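Local coordinates for protein MgGH51 (Meripilus giganteus, PDB 6ZPV) that probably hydrolyses terminal alpha-L-arabinofuranosyl residues from plant cell-wall arabinan and arabinoxylan, as a fungal family GH51 glycosidase, at residues 230-235 with 255-260; 20-25 with 481-486; 431-436 with 489-494; 41-46 with 193-198. All blocks are in the same frame, centred on the assembly; numbering follows the deposited sequence.

Contact 1 (230-235 with 255-260); sequences GNNLEG and PGRVGD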
# COMPACT_ATOMS: atom_id res chain seq x y z
N GLY A 230 -5.69 8.71 3.06
CA GLY A 230 -5.36 8.11 4.34
C GLY A 230 -4.75 9.17 5.28
O GLY A 230 -4.26 10.21 4.87
N ASN A 231 -4.67 8.77 6.57
CA ASN A 231 -4.11 9.67 7.57
C ASN A 231 -2.69 10.08 7.24
O ASN A 231 -2.28 11.21 7.57
CB ASN A 231 -4.12 9.04 8.94
CG ASN A 231 -5.46 9.05 9.63
OD1 ASN A 231 -6.47 9.44 9.02
ND2 ASN A 231 -5.49 8.75 10.92
N ASN A 232 -1.89 9.20 6.63
CA ASN A 232 -0.47 9.53 6.37
C ASN A 232 -0.30 10.69 5.39
O ASN A 232 0.80 11.23 5.29
CB ASN A 232 0.29 8.31 5.85
CG ASN A 232 1.75 8.31 6.24
OD1 ASN A 232 2.07 8.48 7.44
ND2 ASN A 232 2.63 8.17 5.25
N LEU A 233 -1.34 11.09 4.66
CA LEU A 233 -1.30 12.32 3.85
C LEU A 233 -1.21 13.56 4.71
O LEU A 233 -0.63 14.59 4.31
CB LEU A 233 -2.61 12.39 3.04
CG LEU A 233 -2.88 13.66 2.21
CD1 LEU A 233 -1.98 13.73 0.98
CD2 LEU A 233 -4.34 13.70 1.82
N GLU A 234 -1.94 13.55 5.84
CA GLU A 234 -2.36 14.76 6.53
C GLU A 234 -1.27 15.44 7.35
O GLU A 234 -1.30 16.68 7.49
CB GLU A 234 -3.60 14.50 7.36
CG GLU A 234 -4.84 14.25 6.50
CD GLU A 234 -6.02 13.80 7.31
OE1 GLU A 234 -6.83 14.74 7.73
OE2 GLU A 234 -6.20 12.59 7.56
N GLY A 235 -0.37 14.64 7.94
CA GLY A 235 0.52 15.20 8.97
C GLY A 235 -0.16 15.41 10.28
O GLY A 235 -1.39 15.41 10.36
N PRO A 255 14.13 14.70 2.23
CA PRO A 255 14.40 14.80 3.65
C PRO A 255 13.70 13.78 4.51
O PRO A 255 14.10 13.57 5.68
CB PRO A 255 13.95 16.24 3.99
CG PRO A 255 12.85 16.52 2.95
CD PRO A 255 13.43 15.88 1.72
N GLY A 256 12.65 13.14 3.99
CA GLY A 256 11.81 12.29 4.80
C GLY A 256 10.88 13.08 5.69
O GLY A 256 11.03 14.31 5.79
N ARG A 257 9.96 12.39 6.39
CA ARG A 257 9.02 13.07 7.27
C ARG A 257 8.56 12.05 8.30
O ARG A 257 8.47 10.85 8.02
CB ARG A 257 7.82 13.67 6.51
CG ARG A 257 7.07 12.70 5.60
CD ARG A 257 5.85 13.36 4.98
NE ARG A 257 4.74 13.52 5.93
CZ ARG A 257 3.73 12.69 6.06
NH1 ARG A 257 3.65 11.54 5.41
NH2 ARG A 257 2.76 13.02 6.90
N VAL A 258 8.19 12.56 9.46
CA VAL A 258 7.47 11.77 10.45
C VAL A 258 6.05 11.59 9.97
O VAL A 258 5.36 12.57 9.76
CB VAL A 258 7.54 12.42 11.83
CG1 VAL A 258 6.73 11.59 12.83
CG2 VAL A 258 9.01 12.57 12.30
N GLY A 259 5.65 10.33 9.77
CA GLY A 259 4.30 10.03 9.34
C GLY A 259 3.33 9.94 10.51
O GLY A 259 3.64 10.37 11.63
N ASP A 260 2.17 9.38 10.25
CA ASP A 260 1.09 9.42 11.22
C ASP A 260 0.90 8.10 11.97
O ASP A 260 -0.10 7.95 12.65
CB ASP A 260 -0.09 10.05 10.44
CG ASP A 260 0.27 11.58 9.92
OD1 ASP A 260 0.61 12.48 10.90
OD2 ASP A 260 0.43 11.88 8.58
O HOH W 1 -2.93 8.47 12.33

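Contact 2 (20-25 with 481-486); sequences LMFEDI and PLLQHV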
# COMPACT_ATOMS: atom_id res chain seq x y z
N LEU A 20 -7.28 -0.82 -4.85
CA LEU A 20 -6.47 -0.86 -3.63
C LEU A 20 -6.40 0.50 -2.96
O LEU A 20 -6.42 1.56 -3.63
CB LEU A 20 -5.04 -1.28 -3.98
CG LEU A 20 -4.89 -2.56 -4.79
CD1 LEU A 20 -3.41 -2.88 -4.96
CD2 LEU A 20 -5.63 -3.73 -4.19
N MET A 21 -6.28 0.47 -1.63
CA MET A 21 -6.06 1.67 -0.81
C MET A 21 -4.72 1.59 -0.11
O MET A 21 -4.46 0.64 0.62
CB MET A 21 -7.18 1.87 0.22
CG MET A 21 -7.06 3.12 1.05
SD MET A 21 -5.95 2.95 2.48
CE MET A 21 -5.80 4.61 3.07
N PHE A 22 -3.85 2.59 -0.35
CA PHE A 22 -2.50 2.58 0.21
C PHE A 22 -2.21 3.87 0.98
O PHE A 22 -2.38 4.98 0.49
CB PHE A 22 -1.47 2.40 -0.92
CG PHE A 22 -0.06 2.20 -0.36
CD1 PHE A 22 0.77 3.27 -0.09
CD2 PHE A 22 0.40 0.94 -0.07
CE1 PHE A 22 2.03 3.06 0.47
CE2 PHE A 22 1.66 0.73 0.50
CZ PHE A 22 2.47 1.80 0.75
N GLU A 23 -1.61 3.66 2.15
CA GLU A 23 -0.79 4.66 2.82
C GLU A 23 0.34 3.86 3.47
O GLU A 23 0.18 2.65 3.66
CB GLU A 23 -1.59 5.42 3.88
CG GLU A 23 -1.90 4.58 5.12
CD GLU A 23 -2.81 5.32 6.11
OE1 GLU A 23 -2.41 6.41 6.60
OE2 GLU A 23 -3.90 4.78 6.37
N ASP A 24 1.40 4.54 3.92
CA ASP A 24 2.46 3.85 4.68
C ASP A 24 1.95 3.71 6.12
O ASP A 24 1.90 4.69 6.90
CB ASP A 24 3.78 4.64 4.60
CG ASP A 24 4.95 3.76 4.85
OD1 ASP A 24 4.84 2.74 5.60
OD2 ASP A 24 6.06 4.05 4.26
N ILE A 25 1.49 2.50 6.45
CA ILE A 25 0.98 2.12 7.77
C ILE A 25 1.47 0.68 7.97
O ILE A 25 1.58 -0.08 7.00
CB ILE A 25 -0.56 2.21 7.84
CG1 ILE A 25 -1.13 1.91 9.24
CG2 ILE A 25 -1.23 1.36 6.78
CD1 ILE A 25 -2.62 2.10 9.36
N PRO A 481 -6.65 -1.44 5.99
CA PRO A 481 -5.44 -1.24 5.22
C PRO A 481 -5.11 -2.44 4.32
O PRO A 481 -5.52 -3.59 4.55
CB PRO A 481 -4.32 -1.09 6.29
CG PRO A 481 -5.07 -0.77 7.53
CD PRO A 481 -6.39 -1.51 7.43
N LEU A 482 -4.26 -2.16 3.31
CA LEU A 482 -3.80 -3.13 2.33
C LEU A 482 -2.75 -4.06 2.91
O LEU A 482 -2.80 -5.27 2.61
CB LEU A 482 -3.27 -2.36 1.15
CG LEU A 482 -2.81 -3.18 -0.06
CD1 LEU A 482 -3.93 -4.01 -0.64
CD2 LEU A 482 -2.22 -2.27 -1.11
N LEU A 483 -1.77 -3.50 3.63
CA LEU A 483 -0.53 -4.22 3.92
C LEU A 483 -0.18 -4.15 5.39
O LEU A 483 -0.42 -3.13 6.07
CB LEU A 483 0.62 -3.65 3.08
CG LEU A 483 0.62 -4.08 1.62
CD1 LEU A 483 1.55 -3.29 0.78
CD2 LEU A 483 0.96 -5.55 1.49
N GLN A 484 0.53 -5.18 5.85
CA GLN A 484 0.97 -5.29 7.25
C GLN A 484 2.30 -6.02 7.39
O GLN A 484 2.37 -7.23 7.09
CB GLN A 484 -0.06 -6.04 8.07
CG GLN A 484 0.35 -6.35 9.50
CD GLN A 484 -0.53 -7.41 10.17
OE1 GLN A 484 -1.27 -8.13 9.54
NE2 GLN A 484 -0.38 -7.49 11.48
N HIS A 485 3.30 -5.35 7.96
CA HIS A 485 4.52 -6.03 8.44
C HIS A 485 4.17 -6.63 9.78
O HIS A 485 3.84 -5.92 10.74
CB HIS A 485 5.69 -5.04 8.58
CG HIS A 485 6.97 -5.73 8.65
ND1 HIS A 485 7.23 -6.76 9.58
CD2 HIS A 485 8.06 -5.63 7.84
CE1 HIS A 485 8.45 -7.17 9.30
NE2 HIS A 485 9.00 -6.52 8.26
N VAL A 486 4.20 -7.96 9.89
CA VAL A 486 3.78 -8.62 11.13
C VAL A 486 4.69 -8.30 12.30
O VAL A 486 4.29 -8.54 13.44
CB VAL A 486 3.61 -10.11 10.95
CG1 VAL A 486 2.53 -10.41 9.95
CG2 VAL A 486 4.94 -10.82 10.64
O HOH W 2 -3.47 0.82 3.33

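Contact 3 (431-436 with 489-494); sequences AAISTN and TQWTPD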
# COMPACT_ATOMS: atom_id res chain seq x y z
N ALA A 431 -13.60 -2.40 5.96
CA ALA A 431 -13.17 -3.70 6.46
C ALA A 431 -14.03 -4.07 7.67
O ALA A 431 -14.43 -3.19 8.47
CB ALA A 431 -11.72 -3.68 6.96
N ALA A 432 -14.26 -5.37 7.82
CA ALA A 432 -14.83 -5.92 9.07
C ALA A 432 -13.68 -6.17 10.04
O ALA A 432 -12.86 -7.03 9.79
CB ALA A 432 -15.63 -7.18 8.75
N ILE A 433 -13.63 -5.39 11.12
CA ILE A 433 -12.40 -5.31 11.95
C ILE A 433 -12.53 -5.98 13.31
O ILE A 433 -11.48 -6.16 13.94
CB ILE A 433 -11.92 -3.87 12.11
CG1 ILE A 433 -12.82 -3.03 13.00
CG2 ILE A 433 -11.70 -3.24 10.73
CD1 ILE A 433 -12.18 -1.70 13.40
N SER A 434 -13.74 -6.26 13.80
CA SER A 434 -13.95 -6.68 15.17
C SER A 434 -15.33 -7.30 15.25
O SER A 434 -16.22 -6.91 14.47
CB SER A 434 -13.91 -5.46 16.09
OG SER A 434 -14.26 -5.80 17.42
N THR A 435 -15.52 -8.18 16.22
CA THR A 435 -16.86 -8.66 16.54
C THR A 435 -17.53 -7.86 17.66
O THR A 435 -18.68 -8.19 18.01
CB THR A 435 -16.83 -10.14 16.92
OG1 THR A 435 -15.89 -10.34 17.98
CG2 THR A 435 -16.37 -11.00 15.75
N ASN A 436 -16.88 -6.83 18.19
CA ASN A 436 -17.40 -6.05 19.31
C ASN A 436 -17.96 -4.71 18.81
O ASN A 436 -17.23 -3.75 18.60
CB ASN A 436 -16.31 -5.81 20.31
CG ASN A 436 -16.79 -5.18 21.62
OD1 ASN A 436 -17.88 -4.57 21.66
ND2 ASN A 436 -15.95 -5.33 22.66
N THR A 489 3.18 -3.51 13.61
CA THR A 489 1.76 -3.31 13.32
C THR A 489 1.13 -2.22 14.18
O THR A 489 1.28 -2.26 15.41
CB THR A 489 1.03 -4.64 13.52
OG1 THR A 489 1.50 -5.59 12.55
CG2 THR A 489 -0.46 -4.47 13.37
N GLN A 490 0.46 -1.28 13.53
CA GLN A 490 -0.33 -0.24 14.19
C GLN A 490 -1.86 -0.40 14.02
O GLN A 490 -2.59 0.23 14.74
CB GLN A 490 0.10 1.15 13.77
CG GLN A 490 1.58 1.44 14.01
CD GLN A 490 2.54 0.84 13.01
OE1 GLN A 490 2.29 1.01 11.83
NE2 GLN A 490 3.62 0.19 13.51
N TRP A 491 -2.28 -1.27 13.13
CA TRP A 491 -3.71 -1.47 12.85
C TRP A 491 -3.94 -2.90 12.34
O TRP A 491 -3.12 -3.32 11.50
CB TRP A 491 -4.21 -0.50 11.81
CG TRP A 491 -5.66 -0.54 11.46
CD1 TRP A 491 -6.32 -1.45 10.72
CD2 TRP A 491 -6.68 0.37 11.93
NE1 TRP A 491 -7.63 -1.14 10.59
CE2 TRP A 491 -7.89 -0.03 11.35
CE3 TRP A 491 -6.70 1.42 12.86
CZ2 TRP A 491 -9.10 0.66 11.56
CZ3 TRP A 491 -7.88 2.12 13.09
CH2 TRP A 491 -9.06 1.70 12.45
N THR A 492 -4.97 -3.58 12.79
CA THR A 492 -5.42 -4.86 12.24
C THR A 492 -6.92 -4.75 12.07
O THR A 492 -7.59 -3.96 12.73
CB THR A 492 -5.07 -6.03 13.15
OG1 THR A 492 -5.84 -5.95 14.37
CG2 THR A 492 -3.59 -6.07 13.50
N PRO A 493 -7.53 -5.65 11.28
CA PRO A 493 -6.89 -6.57 10.35
C PRO A 493 -6.46 -5.87 9.05
O PRO A 493 -6.92 -4.77 8.74
CB PRO A 493 -8.01 -7.58 10.08
CG PRO A 493 -9.25 -6.74 10.08
CD PRO A 493 -8.98 -5.72 11.18
N ASP A 494 -5.57 -6.53 8.32
CA ASP A 494 -5.00 -6.02 7.07
C ASP A 494 -5.13 -7.03 5.94
O ASP A 494 -5.16 -8.24 6.22
CB ASP A 494 -3.54 -5.64 7.33
CG ASP A 494 -3.41 -4.69 8.48
OD1 ASP A 494 -3.78 -3.52 8.35
OD2 ASP A 494 -2.95 -5.19 9.61

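Contact 4 (41-46 with 193-198); sequences RAFQQV and AMFSLF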
# COMPACT_ATOMS: atom_id res chain seq x y z
N ARG A 41 17.96 4.18 7.16
CA ARG A 41 19.11 4.10 6.26
C ARG A 41 19.93 5.38 6.18
O ARG A 41 21.10 5.35 5.82
CB ARG A 41 18.67 3.70 4.87
CG ARG A 41 17.89 4.75 4.08
CD ARG A 41 17.47 4.26 2.71
NE ARG A 41 16.72 5.24 2.00
CZ ARG A 41 16.08 5.04 0.86
NH1 ARG A 41 16.16 3.88 0.23
NH2 ARG A 41 15.34 6.01 0.30
N ALA A 42 19.28 6.52 6.45
CA ALA A 42 19.94 7.83 6.28
C ALA A 42 19.68 8.73 7.47
O ALA A 42 19.89 9.95 7.38
CB ALA A 42 19.48 8.47 4.98
N PHE A 43 19.30 8.16 8.61
CA PHE A 43 19.18 8.91 9.87
C PHE A 43 18.20 10.07 9.68
O PHE A 43 18.35 11.14 10.30
CB PHE A 43 20.55 9.37 10.38
CG PHE A 43 21.52 8.20 10.38
CD1 PHE A 43 21.45 7.20 11.32
CD2 PHE A 43 22.41 8.03 9.34
CE1 PHE A 43 22.23 6.05 11.21
CE2 PHE A 43 23.17 6.90 9.22
CZ PHE A 43 23.09 5.92 10.14
N GLN A 44 17.15 9.87 8.88
CA GLN A 44 16.25 10.98 8.64
C GLN A 44 15.33 11.21 9.84
O GLN A 44 14.77 10.27 10.44
CB GLN A 44 15.33 10.66 7.45
CG GLN A 44 16.07 10.76 6.12
CD GLN A 44 15.35 9.99 5.01
OE1 GLN A 44 15.27 8.74 5.07
NE2 GLN A 44 14.77 10.69 4.01
N GLN A 45 15.20 12.49 10.19
CA GLN A 45 14.20 12.93 11.19
C GLN A 45 14.42 12.31 12.55
O GLN A 45 13.44 12.09 13.28
CB GLN A 45 12.76 12.71 10.68
CG GLN A 45 12.46 13.37 9.34
CD GLN A 45 12.57 14.87 9.31
OE1 GLN A 45 12.59 15.54 10.35
NE2 GLN A 45 12.62 15.42 8.12
N VAL A 46 15.68 12.05 12.90
CA VAL A 46 16.01 11.62 14.26
C VAL A 46 16.89 12.69 14.92
O VAL A 46 17.46 13.55 14.25
CB VAL A 46 16.74 10.26 14.29
CG1 VAL A 46 15.84 9.19 13.67
CG2 VAL A 46 18.09 10.31 13.57
N ALA A 193 26.89 8.36 5.50
CA ALA A 193 25.54 8.87 5.30
C ALA A 193 24.89 8.08 4.17
O ALA A 193 25.58 7.48 3.34
CB ALA A 193 25.54 10.36 4.98
N MET A 194 23.55 8.18 4.12
CA MET A 194 22.79 7.71 2.94
C MET A 194 23.21 6.30 2.53
O MET A 194 23.65 6.04 1.40
CB MET A 194 22.91 8.71 1.78
CG MET A 194 22.00 8.54 0.61
SD MET A 194 20.22 8.46 0.99
CE MET A 194 19.89 6.70 0.81
N PHE A 195 22.97 5.35 3.42
CA PHE A 195 23.15 3.92 3.10
C PHE A 195 21.98 3.39 2.32
O PHE A 195 20.85 3.87 2.47
CB PHE A 195 23.24 3.13 4.41
CG PHE A 195 24.43 3.41 5.29
CD1 PHE A 195 25.59 2.66 5.15
CD2 PHE A 195 24.39 4.35 6.31
CE1 PHE A 195 26.69 2.81 6.01
CE2 PHE A 195 25.49 4.52 7.16
CZ PHE A 195 26.63 3.76 7.01
N SER A 196 22.21 2.31 1.58
CA SER A 196 21.11 1.63 0.90
C SER A 196 21.48 0.18 0.56
O SER A 196 22.63 -0.08 0.16
CB SER A 196 20.75 2.38 -0.38
OG SER A 196 19.67 1.75 -1.09
N LEU A 197 20.52 -0.72 0.67
CA LEU A 197 20.67 -2.07 0.18
C LEU A 197 19.38 -2.51 -0.49
O LEU A 197 18.34 -2.55 0.17
CB LEU A 197 21.04 -3.05 1.31
CG LEU A 197 21.30 -4.49 0.86
CD1 LEU A 197 22.59 -4.63 0.10
CD2 LEU A 197 21.28 -5.46 2.03
N PHE A 198 19.46 -2.83 -1.77
CA PHE A 198 18.29 -3.30 -2.53
C PHE A 198 18.46 -4.71 -3.02
O PHE A 198 19.56 -5.07 -3.50
CB PHE A 198 18.01 -2.42 -3.77
CG PHE A 198 17.07 -1.26 -3.52
CD1 PHE A 198 17.43 -0.22 -2.68
CD2 PHE A 198 15.84 -1.20 -4.09
CE1 PHE A 198 16.56 0.82 -2.43
CE2 PHE A 198 14.95 -0.17 -3.86
CZ PHE A 198 15.36 0.86 -3.03
O HOH W 3 22.45 10.20 6.18

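Contact 1 (230-235 with 255-260)
Asn232 and Asp260 are the closest backbone neighbours, their CA atoms 5.1 Å apart. From Asn231 to Glu234 the chain coils with helical backbone angles, while the facing segment runs out of the short strand 257-258 into loop. Asn232 is held at two points. Its OD1 takes the backbone N of Asp260 at 3.0 Å, a nearly straight bond at 163°, while its backbone O lies at the guanidinium edge of Arg257 and accepts from NH1 at 2.9 Å, with a weaker share from NH2. The chain of Arg257 bends at chi3 (-75°), bringing the guanidinium beside Asn232 O, and NH2 also meets Asp260 OD2 in a salt bridge of 3.1 Å. That oxygen takes a second donor, Gly235 N at 2.9 Å, and the two donors come from opposite faces of the carboxylate, which should fix its rotation. A water joins Asn231 ND2 to Asp260 O. The result is a polar, mostly buried clasp between a loop and a short hairpin. The loop follows strand 224-227 of the parallel barrel, and its Glu234 reaches Asn350 beyond strand 345-348. In the hairpin 257-258 pairs antiparallel with 264-265, and Asn265 OD1 accepts from Asn232 ND2.

Contact 2 (20-25 with 481-486)
Leu482 packs against Leu20 where the first strand of the (beta/alpha)8 barrel, 20-21, faces the chain leaving the last one, 474-479. The side-chain contacts are apolar, and the residues that touch are all buried. The tight part is centred on Leu482, which meets several groups at once. Its CB sits 3.3 Å from Met21 O. CG lies anti to the backbone N (chi1 -176°), which sends the two methyls toward Leu20: CD1 comes to 3.9 Å from Leu20 CD2, the side chains crossing at a slant. Phe22 presents its edge rather than a face. Its CE2 is 4.0 Å from Leu483 CD1, and Leu482 CD2 lies near the same ring plane, a little farther off. Helix 211-219 backs this cluster, Leu217 touching both Leu20 and Leu482, and Ile213 touching Leu483. The Pro481 end is sparser, with one pair of side chains: Ile25 brings CG2 to 4.0 Å from Pro481 CB, and a glycerol, probably from the crystallisation liquor, lies against the proline. The CA atoms of Met21 and Leu482 are 6.2 Å apart. A water bridges the two backbones here, donating a hydrogen bond to Met21 O at 2.9 Å and accepting one from Leu482 N at 3.1 Å.

Contact 3 (431-436 with 489-494)
Ile433 has a chi1 of 71°, which puts CG2 beside its backbone N, facing Pro493, and sends CG1 the other way, between N and the carbonyl carbon. With chi2 at 168° that second arm runs on to CD1, 4.3 Å from CZ2 of Trp491, which it approaches obliquely. CG2 is 3.7 Å from Pro493 CD. That same CD is wedged against the root of the isoleucine, 3.5 Å from CA and 3.6 Å from CB of Ile433, the two side chains crossing at about a right angle. Pro493, which follows a cis peptide, points its ring toward the strand end, and its CG lies 3.6 Å from Ala432 O. Everything across this contact is van der Waals packing. Just beyond it the chain bends in an ST turn, Ser434 OG accepting from Asn436 N at 2.9 Å. Trp491 is held further by a cation-pi contact with Arg448 and edge-to-face by Tyr402. The contact thus joins the end of barrel strand 424-432 to the loop between strands 483-485 and 496-498, with Tyr479 of the adjacent barrel strand touching Pro493.

Contact 4 (41-46 with 193-198)
Arg41 runs alongside the end of strand 189-198, beside Met194 and pointing the same way. Its CB is 3.2 Å from Phe195 O, and chi1 of 72° keeps the next atoms over the same oxygen: CG follows at 3.5 Å and CD at 3.4 Å. That carbonyl oxygen is buried without a hydrogen-bond partner in the model, with the aliphatic carbons of Arg41 packed against it. Farther out, Arg41 NE passes 3.7 Å from Met194 CE, which sits over one face of the guanidinium after the methionine bends back. At the tip, NH1 meets Phe198 CE1 at 4.1 Å, edge against edge with the planes 31° apart, and forms a salt bridge with Glu36, which also accepts from Ser196 OG. The backbone adds one direct bond, Phe195 N to Arg41 O at 3.0 Å, and a water links Ala42 O to Met194 N. Phe43 and Phe195 touch edge to edge, CE2 to CE2, at 3.9 Å, and both rings reach Trp57. The loop between helix 29-33 and strand 57-60 is thereby fastened to the beta-sandwich, beside strand 112-119, which pairs with 189-198, and strand 80-85, whose Leu82 touches both phenylalanines.

Contacts 1, 2 and 3 gather round the (beta/alpha)8 barrel, in the loops and short hairpins beyond the C-terminal ends of its strands, the end where barrel glycosidases have their active site. Contact 2 lies near the centre of the chain, about 14 Å from contact 1 and 12 Å from contact 3, centre to centre, and touches both: Glu23 meets Asn232, and Pro481 meets Trp491. Contact 4 stands apart on the beta-sandwich, about 31 Å from contact 3, centre to centre, yet reaches contact 1 through Gln44 and Gln45 beside Gly256. Along the chain, contact 4 and then contact 1 close inside the long loop spanned by contact 2, while contact 3 interlaces with it. Sandwich and barrel are thus joined through neighbouring loops.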